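Local coordinates for formate dehydrogenase subunit beta (Desulfovibrio gigas, PDB 1H0H), which carries electrons through three [4Fe-4S] clusters as the electron-transfer subunit of an enzyme that reversibly oxidises formate to carbon dioxide, at residues K2-D7 and P150-S155; P28-E33 and F46-L51; A187-P192 and R196-T201. All coordinates share one frame; numbering follows the deposited sequence.

Interactions 1 and 3 share one mixed sheet, in which strands 2-7 and 197-201 are parallel neighbours. Their centres lie about 13 Å apart, and Val6 N of interaction 1 is 2.8 Å from Ile198 O of interaction 3, a probable hydrogen bond. Interaction 1 is at a [4Fe-4S] cluster, which Cys152 ligates. Interaction 2 lies in the loop before strand 51-59, with its centre about 19 Å from that of interaction 1. The two touch where Lys50 CE packs at 4.0 Å on Cys152 CB. Interactions 2 and 3 do not touch. Their centres are about 24 Å apart, on opposite sides of the chain's centre. Interaction 3 is a hairpin at one edge of this chain's sheet.

Interaction 1 (K2-D7 and P150-S155); sequences KGFFVD and PACVTS. With SF4 (iron/sulfur cluster), chain M.
Phe4 sends its ring from strand 2-7 onto the start of helix 151-155, where it meets Pro150 and Val153. CG of Phe4 stands anti to the carbonyl carbon (chi1 -68°), which directs the ring at the helix. The CE2-CZ side of the ring does most of the touching. Phe4 CZ is 3.8 Å from Pro150 CG, and the proline ring crosses the phenyl ring obliquely. Three residues on, Val153 offers a single methyl, with CG2 3.8 Å from Phe4 CE2. That methyl is the branch anti to the carbonyl carbon; its twin CG1 takes no part. The contact is small, apolar and buried.

The same corner of the phenyl ring borders the iron-sulfur cluster. Phe4 CZ lies 3.7 Å from sulfide S4, and Pro150 CB comes equally near to that sulfide. Between Pro150 and Val153 in sequence, Cys152 turns its thiolate to the cluster, and its SG binds iron FE2 at 2.3 Å. Pro150 precedes the helix at its N-cap position, and its carbonyl O accepts the backbone N-H of Thr154 at 2.9 Å. This ties the first turn that carries the cysteine. Phe163 of strand 161-163 packs edge-to-face on Phe4 and also touches Pro150. Cys21, Cys137 and Cys140 complete the ligands of this cluster. Phe4 and Pro150 thus line the [4Fe-4S] pocket with apolar groups beside the ligand Cys152, in the manner of ferredoxin-type domains.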
loop_
_atom_site.group_PDB
_atom_site.type_symbol
_atom_site.label_atom_id
_atom_site.label_comp_id
_atom_site.label_asym_id
_atom_site.label_seq_id
_atom_site.Cartn_x
_atom_site.Cartn_y
_atom_site.Cartn_z
ATOM N N LYS B 2 31.839 -14.942 19.096
ATOM C CA LYS B 2 30.882 -14.042 18.495
ATOM C C LYS B 2 30.270 -13.013 19.422
ATOM O O LYS B 2 30.384 -13.091 20.636
ATOM C CB LYS B 2 29.760 -14.848 17.815
ATOM C CG LYS B 2 30.287 -15.886 16.841
ATOM C CD LYS B 2 30.971 -15.253 15.629
ATOM C CE LYS B 2 31.135 -16.322 14.547
ATOM N NZ LYS B 2 31.975 -15.894 13.400
ATOM N N GLY B 3 29.636 -12.023 18.799
ATOM C CA GLY B 3 28.960 -10.974 19.518
ATOM C C GLY B 3 27.883 -10.343 18.666
ATOM O O GLY B 3 27.731 -10.672 17.488
ATOM N N PHE B 4 27.155 -9.424 19.282
ATOM C CA PHE B 4 26.085 -8.684 18.648
ATOM C C PHE B 4 26.258 -7.245 19.071
ATOM O O PHE B 4 26.714 -6.947 20.192
ATOM C CB PHE B 4 24.706 -9.092 19.218
ATOM C CG PHE B 4 24.233 -10.500 18.894
ATOM C CD1 PHE B 4 24.811 -11.606 19.493
ATOM C CD2 PHE B 4 23.122 -10.704 18.048
ATOM C CE1 PHE B 4 24.319 -12.915 19.217
ATOM C CE2 PHE B 4 22.636 -11.988 17.776
ATOM C CZ PHE B 4 23.248 -13.105 18.366
ATOM N N PHE B 5 25.876 -6.335 18.193
ATOM C CA PHE B 5 25.732 -4.954 18.582
ATOM C C PHE B 5 24.276 -4.597 18.261
ATOM O O PHE B 5 23.857 -4.697 17.118
ATOM C CB PHE B 5 26.677 -4.017 17.839
ATOM C CG PHE B 5 26.335 -2.556 18.024
ATOM C CD1 PHE B 5 26.079 -2.046 19.290
ATOM C CD2 PHE B 5 26.225 -1.709 16.935
ATOM C CE1 PHE B 5 25.756 -0.689 19.476
ATOM C CE2 PHE B 5 25.889 -0.362 17.108
ATOM C CZ PHE B 5 25.661 0.143 18.395
ATOM N N VAL B 6 23.512 -4.213 19.276
ATOM C CA VAL B 6 22.127 -3.807 19.059
ATOM C C VAL B 6 22.004 -2.294 19.235
ATOM O O VAL B 6 22.145 -1.765 20.340
ATOM C CB VAL B 6 21.185 -4.527 20.035
ATOM C CG1 VAL B 6 19.732 -4.238 19.684
ATOM C CG2 VAL B 6 21.467 -6.050 20.064
ATOM N N ASP B 7 21.768 -1.585 18.140
ATOM C CA ASP B 7 21.665 -0.141 18.203
ATOM C C ASP B 7 20.193 0.216 18.319
ATOM O O ASP B 7 19.511 0.289 17.300
ATOM C CB ASP B 7 22.284 0.466 16.942
ATOM C CG ASP B 7 22.282 1.966 16.948
ATOM O OD1 ASP B 7 21.711 2.574 17.876
ATOM O OD2 ASP B 7 22.829 2.630 16.044
ATOM N N PRO B 150 22.246 -15.002 12.709
ATOM C CA PRO B 150 21.030 -15.228 13.494
ATOM C C PRO B 150 19.764 -14.745 12.800
ATOM O O PRO B 150 19.819 -13.782 12.037
ATOM C CB PRO B 150 21.287 -14.440 14.774
ATOM C CG PRO B 150 22.798 -14.547 14.924
ATOM C CD PRO B 150 23.313 -14.362 13.504
ATOM N N ALA B 151 18.656 -15.431 13.061
ATOM C CA ALA B 151 17.373 -15.090 12.451
ATOM C C ALA B 151 16.930 -13.659 12.726
ATOM O O ALA B 151 16.378 -12.996 11.840
ATOM C CB ALA B 151 16.339 -16.025 12.882
ATOM N N CYS B 152 17.144 -13.188 13.951
ATOM C CA CYS B 152 16.751 -11.835 14.270
ATOM C C CYS B 152 17.583 -10.812 13.515
ATOM O O CYS B 152 17.065 -9.798 13.068
ATOM C CB CYS B 152 16.796 -11.568 15.783
ATOM S SG CYS B 152 18.413 -11.941 16.486
ATOM N N VAL B 153 18.870 -11.066 13.391
ATOM C CA VAL B 153 19.779 -10.168 12.695
ATOM C C VAL B 153 19.456 -10.108 11.224
ATOM O O VAL B 153 19.352 -9.035 10.643
ATOM C CB VAL B 153 21.235 -10.637 12.896
ATOM C CG1 VAL B 153 22.178 -9.865 11.979
ATOM C CG2 VAL B 153 21.626 -10.506 14.377
ATOM N N THR B 154 19.292 -11.268 10.607
ATOM C CA THR B 154 18.906 -11.327 9.208
ATOM C C THR B 154 17.586 -10.582 8.955
ATOM O O THR B 154 17.420 -9.893 7.935
ATOM C CB THR B 154 18.767 -12.802 8.811
ATOM O OG1 THR B 154 20.049 -13.442 8.948
ATOM C CG2 THR B 154 18.461 -12.961 7.320
ATOM N N SER B 155 16.652 -10.721 9.881
ATOM C CA SER B 155 15.338 -10.132 9.688
ATOM C C SER B 155 15.305 -8.597 9.800
ATOM O O SER B 155 14.422 -7.958 9.263
ATOM C CB SER B 155 14.314 -10.728 10.673
ATOM O OG SER B 155 12.988 -10.486 10.171
HETATM FE FE1 SF4 M . 18.584 -16.474 17.388
HETATM FE FE2 SF4 M . 18.037 -13.811 17.791
HETATM FE FE3 SF4 M . 18.710 -15.444 19.925
HETATM FE FE4 SF4 M . 16.271 -15.701 18.671
HETATM S S1 SF4 M . 17.104 -13.854 19.803
HETATM S S2 SF4 M . 17.737 -17.351 19.300
HETATM S S3 SF4 M . 16.714 -15.237 16.555
HETATM S S4 SF4 M . 20.115 -15.021 18.198
#

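Interaction 2 (P28-E33 and F46-L51); sequences PATPTE and FHTYKL
His47 takes Pro28 over one face of its imidazole and Thr30 at its edge. Just before it, Phe46 makes no contact with 28-33 but backs the histidine. Its CD2 lies 3.4 Å above the His47 ring plane, on the face opposite Pro28, and is displaced toward the rim. The imidazole is therefore held between a phenylalanine and a proline.

His47 forms the main part of the contact. Pro28 CG sits 3.6 Å from the imidazole centroid and 16° off the ring normal, a CH-pi contact over the face. Pro28 CD also reaches the ring, 3.5 Å from His47 ND1. The two side chains cross at about a right angle. The His47 CG is anti to the carbonyl carbon (chi1 -60°), a torsion that lays the ring across the proline. Thr30 meets the base of the side chain with its methyl: CG2 is 3.8 Å from His47 CB and 3.9 Å from His47 CD2.

The touching residues of both segments belong to the long irregular loop that joins helix 16-25 to strand 51-59. The helix carries Cys17 and Cys21, ligands of two different [4Fe-4S] clusters. The contact folds this loop back on itself. Segment 28-33 also meets another protein chain of the assembly, where an acidic side chain is hydrogen-bonded to Thr30 N.

Thr48 comes next and is buried. Its OG1 lies 4.2 Å from Thr30 CG2, a loose approach. The hydroxyl is hydrogen-bonded to Asn45 OD1 and Lys22 NZ. Asn45 also reaches Thr30 OG1 through ND2, and Lys22 NZ bonds Pro28 O, so both residues tie the two segments together. Lys50, which does not meet 28-33, touches the [4Fe-4S] cluster that Cys21 ligates.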
loop_
_atom_site.group_PDB
_atom_site.type_symbol
_atom_site.label_atom_id
_atom_site.label_comp_id
_atom_site.label_asym_id
_atom_site.label_seq_id
_atom_site.Cartn_x
_atom_site.Cartn_y
_atom_site.Cartn_z
ATOM N N PRO B 28 5.942 -21.628 19.650
ATOM C CA PRO B 28 4.526 -21.273 19.541
ATOM C C PRO B 28 4.252 -19.866 20.059
ATOM O O PRO B 28 5.061 -19.307 20.802
ATOM C CB PRO B 28 3.840 -22.292 20.469
ATOM C CG PRO B 28 4.903 -22.537 21.525
ATOM C CD PRO B 28 6.187 -22.641 20.700
ATOM N N ALA B 29 3.107 -19.318 19.662
ATOM C CA ALA B 29 2.620 -18.077 20.238
ATOM C C ALA B 29 2.184 -18.455 21.646
ATOM O O ALA B 29 1.890 -19.632 21.908
ATOM C CB ALA B 29 1.397 -17.577 19.433
ATOM N N THR B 30 2.142 -17.473 22.548
ATOM C CA THR B 30 1.673 -17.690 23.916
ATOM C C THR B 30 0.508 -16.732 24.205
ATOM O O THR B 30 0.334 -15.735 23.493
ATOM C CB THR B 30 2.783 -17.480 24.898
ATOM O OG1 THR B 30 3.264 -16.125 24.793
ATOM C CG2 THR B 30 3.979 -18.384 24.561
ATOM N N PRO B 31 -0.286 -17.023 25.230
ATOM C CA PRO B 31 -1.503 -16.237 25.507
ATOM C C PRO B 31 -1.213 -14.794 25.885
ATOM O O PRO B 31 -0.379 -14.532 26.746
ATOM C CB PRO B 31 -2.164 -16.963 26.697
ATOM C CG PRO B 31 -1.450 -18.338 26.778
ATOM C CD PRO B 31 -0.083 -18.127 26.191
ATOM N N THR B 32 -1.906 -13.867 25.232
ATOM C CA THR B 32 -1.767 -12.455 25.556
ATOM C C THR B 32 -3.098 -11.746 25.445
ATOM O O THR B 32 -4.042 -12.254 24.838
ATOM C CB THR B 32 -0.754 -11.740 24.619
ATOM O OG1 THR B 32 -1.190 -11.855 23.262
ATOM C CG2 THR B 32 0.632 -12.400 24.672
ATOM N N GLU B 33 -3.153 -10.575 26.065
ATOM C CA GLU B 33 -4.295 -9.698 25.961
ATOM C C GLU B 33 -3.739 -8.270 25.913
ATOM O O GLU B 33 -2.570 -8.021 26.234
ATOM C CB GLU B 33 -5.286 -9.939 27.104
ATOM C CG GLU B 33 -4.793 -9.542 28.469
ATOM C CD GLU B 33 -5.799 -9.903 29.567
ATOM O OE1 GLU B 33 -6.953 -10.309 29.245
ATOM O OE2 GLU B 33 -5.432 -9.802 30.752
ATOM N N PHE B 46 9.103 -19.245 28.381
ATOM C CA PHE B 46 9.772 -20.437 27.824
ATOM C C PHE B 46 9.755 -20.475 26.293
ATOM O O PHE B 46 10.642 -21.070 25.670
ATOM C CB PHE B 46 9.136 -21.732 28.399
ATOM C CG PHE B 46 9.821 -23.007 27.975
ATOM C CD1 PHE B 46 10.998 -23.434 28.596
ATOM C CD2 PHE B 46 9.283 -23.786 26.960
ATOM C CE1 PHE B 46 11.611 -24.613 28.207
ATOM C CE2 PHE B 46 9.895 -24.953 26.546
ATOM C CZ PHE B 46 11.076 -25.365 27.172
ATOM N N HIS B 47 8.751 -19.855 25.676
ATOM C CA HIS B 47 8.615 -19.950 24.222
ATOM C C HIS B 47 8.974 -18.679 23.482
ATOM O O HIS B 47 8.781 -18.600 22.259
ATOM C CB HIS B 47 7.185 -20.287 23.843
ATOM C CG HIS B 47 6.701 -21.579 24.402
ATOM N ND1 HIS B 47 7.263 -22.791 24.069
ATOM C CD2 HIS B 47 5.694 -21.850 25.263
ATOM C CE1 HIS B 47 6.626 -23.757 24.712
ATOM N NE2 HIS B 47 5.660 -23.212 25.429
ATOM N N THR B 48 9.506 -17.698 24.193
ATOM C CA THR B 48 9.738 -16.381 23.622
ATOM C C THR B 48 11.104 -15.878 24.041
ATOM O O THR B 48 11.275 -15.398 25.157
ATOM C CB THR B 48 8.648 -15.440 24.150
ATOM O OG1 THR B 48 7.347 -16.006 23.915
ATOM C CG2 THR B 48 8.671 -14.119 23.402
ATOM N N TYR B 49 12.073 -15.968 23.139
ATOM C CA TYR B 49 13.444 -15.653 23.445
ATOM C C TYR B 49 13.813 -14.236 23.048
ATOM O O TYR B 49 14.819 -13.713 23.489
ATOM C CB TYR B 49 14.371 -16.548 22.655
ATOM C CG TYR B 49 14.144 -18.037 22.684
ATOM C CD1 TYR B 49 13.424 -18.668 23.712
ATOM C CD2 TYR B 49 14.683 -18.828 21.676
ATOM C CE1 TYR B 49 13.265 -20.036 23.729
ATOM C CE2 TYR B 49 14.522 -20.185 21.691
ATOM C CZ TYR B 49 13.809 -20.786 22.712
ATOM O OH TYR B 49 13.678 -22.157 22.676
ATOM N N LYS B 50 13.021 -13.645 22.153
ATOM C CA LYS B 50 13.327 -12.324 21.617
ATOM C C LYS B 50 12.055 -11.551 21.847
ATOM O O LYS B 50 10.972 -11.983 21.435
ATOM C CB LYS B 50 13.694 -12.438 20.126
ATOM C CG LYS B 50 14.126 -11.128 19.448
ATOM C CD LYS B 50 15.423 -10.553 20.079
ATOM C CE LYS B 50 16.086 -9.557 19.154
ATOM N NZ LYS B 50 17.213 -8.754 19.787
ATOM N N LEU B 51 12.179 -10.455 22.582
ATOM C CA LEU B 51 11.019 -9.678 22.939
ATOM C C LEU B 51 11.244 -8.190 22.733
ATOM O O LEU B 51 12.108 -7.583 23.368
ATOM C CB LEU B 51 10.672 -9.954 24.405
ATOM C CG LEU B 51 9.382 -9.275 24.825
ATOM C CD1 LEU B 51 8.193 -9.910 24.143
ATOM C CD2 LEU B 51 9.243 -9.324 26.347
#

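Interaction 3 (A187-P192 and R196-T201); sequences AKLCDP and RVIFLT
A beta hairpin joins 187-192 to 196-201 at the edge of a mixed sheet. Lys188 and Thr201 form its antiparallel hydrogen-bonded pair. Lys188 N donates to Thr201 O, and Thr201 N to Lys188 O, both at 3.0 Å. Nearer the turn, Cys190 N donates to Phe199 O at 2.8 Å.

Leu189 and Leu200 are the non-hydrogen-bonded pair. Their side chains share the face that helix 166-180 packs against. Leu189 puts one methyl to work: CD2 lies 3.8 Å from Leu200 CB and also touches Ile198 CG2. With CG anti to the nitrogen (chi1 170°), Leu200 reaches across the pair, and its CD1 comes 3.5 Å from Lys188 O.

On the other face, Lys188 and Thr201 run side by side in the same direction. Cys190 SG approaches Phe199 CB at 4.1 Å and also lies near the Thr201 hydroxyl. That hydroxyl is bonded to His203 O.

At Cys190 O the direct pairing stops, and a water bridges it to Phe199 N. The water donates to Cys190 O at 2.8 Å and to Val197 O, and accepts the N-H of Phe199. It lies in the plane of the Phe199 ring, at the edge. Phe199 also stacks on Phe68, and its side chain is about 8 Å from an iron-sulfur cluster. Strand 197-201 pairs in parallel with strand 2-7, while 188-189 is outermost in this chain: a short antiparallel hairpin closing one side of a four-stranded mixed sheet.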
loop_
_atom_site.group_PDB
_atom_site.type_symbol
_atom_site.label_atom_id
_atom_site.label_comp_id
_atom_site.label_asym_id
_atom_site.label_seq_id
_atom_site.Cartn_x
_atom_site.Cartn_y
_atom_site.Cartn_z
ATOM N N ALA B 187 23.678 8.848 26.487
ATOM C CA ALA B 187 23.750 7.586 25.774
ATOM C C ALA B 187 24.832 6.727 26.393
ATOM O O ALA B 187 25.818 7.251 26.905
ATOM C CB ALA B 187 24.056 7.818 24.332
ATOM N N LYS B 188 24.650 5.413 26.360
ATOM C CA LYS B 188 25.718 4.514 26.810
ATOM C C LYS B 188 25.535 3.107 26.285
ATOM O O LYS B 188 24.479 2.763 25.776
ATOM C CB LYS B 188 25.794 4.468 28.331
ATOM C CG LYS B 188 24.475 4.098 28.982
ATOM C CD LYS B 188 24.617 4.065 30.510
ATOM C CE LYS B 188 25.327 2.811 30.951
ATOM N NZ LYS B 188 25.924 2.962 32.320
ATOM N N LEU B 189 26.594 2.310 26.410
ATOM C CA LEU B 189 26.533 0.909 26.069
ATOM C C LEU B 189 26.150 0.202 27.358
ATOM O O LEU B 189 26.494 0.658 28.438
ATOM C CB LEU B 189 27.874 0.411 25.562
ATOM C CG LEU B 189 28.309 1.074 24.264
ATOM C CD1 LEU B 189 29.652 0.539 23.835
ATOM C CD2 LEU B 189 27.241 0.765 23.217
ATOM N N CYS B 190 25.426 -0.902 27.239
ATOM C CA CYS B 190 24.964 -1.619 28.408
ATOM C C CYS B 190 25.959 -2.746 28.745
ATOM O O CYS B 190 26.143 -3.673 27.971
ATOM C CB CYS B 190 23.535 -2.121 28.156
ATOM S SG CYS B 190 22.318 -0.774 27.871
ATOM N N ASP B 191 26.634 -2.602 29.880
ATOM C CA ASP B 191 27.649 -3.542 30.358
ATOM C C ASP B 191 28.568 -4.051 29.260
ATOM O O ASP B 191 28.726 -5.255 29.098
ATOM C CB ASP B 191 26.952 -4.713 31.043
ATOM C CG ASP B 191 26.096 -4.258 32.200
ATOM O OD1 ASP B 191 26.469 -3.239 32.859
ATOM O OD2 ASP B 191 25.047 -4.849 32.527
ATOM N N PRO B 192 29.190 -3.144 28.520
ATOM C CA PRO B 192 29.965 -3.541 27.330
ATOM C C PRO B 192 31.138 -4.490 27.592
ATOM O O PRO B 192 31.546 -5.187 26.678
ATOM C CB PRO B 192 30.487 -2.209 26.795
ATOM C CG PRO B 192 30.474 -1.303 27.994
ATOM C CD PRO B 192 29.194 -1.680 28.713
ATOM N N ARG B 196 28.066 -10.481 25.510
ATOM C CA ARG B 196 28.312 -10.577 24.074
ATOM C C ARG B 196 27.251 -9.846 23.246
ATOM O O ARG B 196 27.510 -9.435 22.117
ATOM C CB ARG B 196 28.426 -12.037 23.636
ATOM C CG ARG B 196 29.706 -12.711 24.138
ATOM C CD ARG B 196 29.725 -14.210 23.867
ATOM N NE ARG B 196 30.931 -14.790 24.413
ATOM C CZ ARG B 196 32.113 -14.696 23.824
ATOM N NH1 ARG B 196 32.197 -14.063 22.668
ATOM N NH2 ARG B 196 33.211 -15.224 24.383
ATOM N N VAL B 197 26.064 -9.680 23.805
ATOM C CA VAL B 197 25.030 -8.908 23.143
ATOM C C VAL B 197 25.089 -7.496 23.719
ATOM O O VAL B 197 24.617 -7.248 24.842
ATOM C CB VAL B 197 23.625 -9.531 23.343
ATOM C CG1 VAL B 197 22.557 -8.697 22.630
ATOM C CG2 VAL B 197 23.576 -10.950 22.799
ATOM N N ILE B 198 25.663 -6.564 22.955
ATOM C CA ILE B 198 25.871 -5.212 23.455
ATOM C C ILE B 198 24.816 -4.197 22.965
ATOM O O ILE B 198 24.778 -3.883 21.772
ATOM C CB ILE B 198 27.276 -4.688 23.082
ATOM C CG1 ILE B 198 28.381 -5.652 23.536
ATOM C CG2 ILE B 198 27.482 -3.272 23.697
ATOM C CD1 ILE B 198 29.787 -5.324 22.956
ATOM N N PHE B 199 23.962 -3.704 23.868
ATOM C CA PHE B 199 22.965 -2.684 23.504
ATOM C C PHE B 199 23.468 -1.251 23.699
ATOM O O PHE B 199 24.101 -0.934 24.725
ATOM C CB PHE B 199 21.694 -2.793 24.326
ATOM C CG PHE B 199 20.935 -4.062 24.135
ATOM C CD1 PHE B 199 21.292 -5.194 24.838
ATOM C CD2 PHE B 199 19.812 -4.104 23.301
ATOM C CE1 PHE B 199 20.569 -6.340 24.710
ATOM C CE2 PHE B 199 19.083 -5.260 23.156
ATOM C CZ PHE B 199 19.474 -6.390 23.851
ATOM N N LEU B 200 23.197 -0.408 22.705
ATOM C CA LEU B 200 23.427 1.018 22.803
ATOM C C LEU B 200 22.084 1.646 23.093
ATOM O O LEU B 200 21.091 1.315 22.428
ATOM C CB LEU B 200 23.972 1.598 21.491
ATOM C CG LEU B 200 24.015 3.133 21.408
ATOM C CD1 LEU B 200 24.950 3.716 22.476
ATOM C CD2 LEU B 200 24.458 3.625 20.050
ATOM N N THR B 201 22.032 2.500 24.109
ATOM C CA THR B 201 20.829 3.268 24.413
ATOM C C THR B 201 21.181 4.726 24.340
ATOM O O THR B 201 22.340 5.095 24.544
ATOM C CB THR B 201 20.234 2.920 25.790
ATOM O OG1 THR B 201 21.245 2.963 26.818
ATOM C CG2 THR B 201 19.696 1.508 25.788
HETATM O O HOH W 1 24.248 -5.020 26.375
#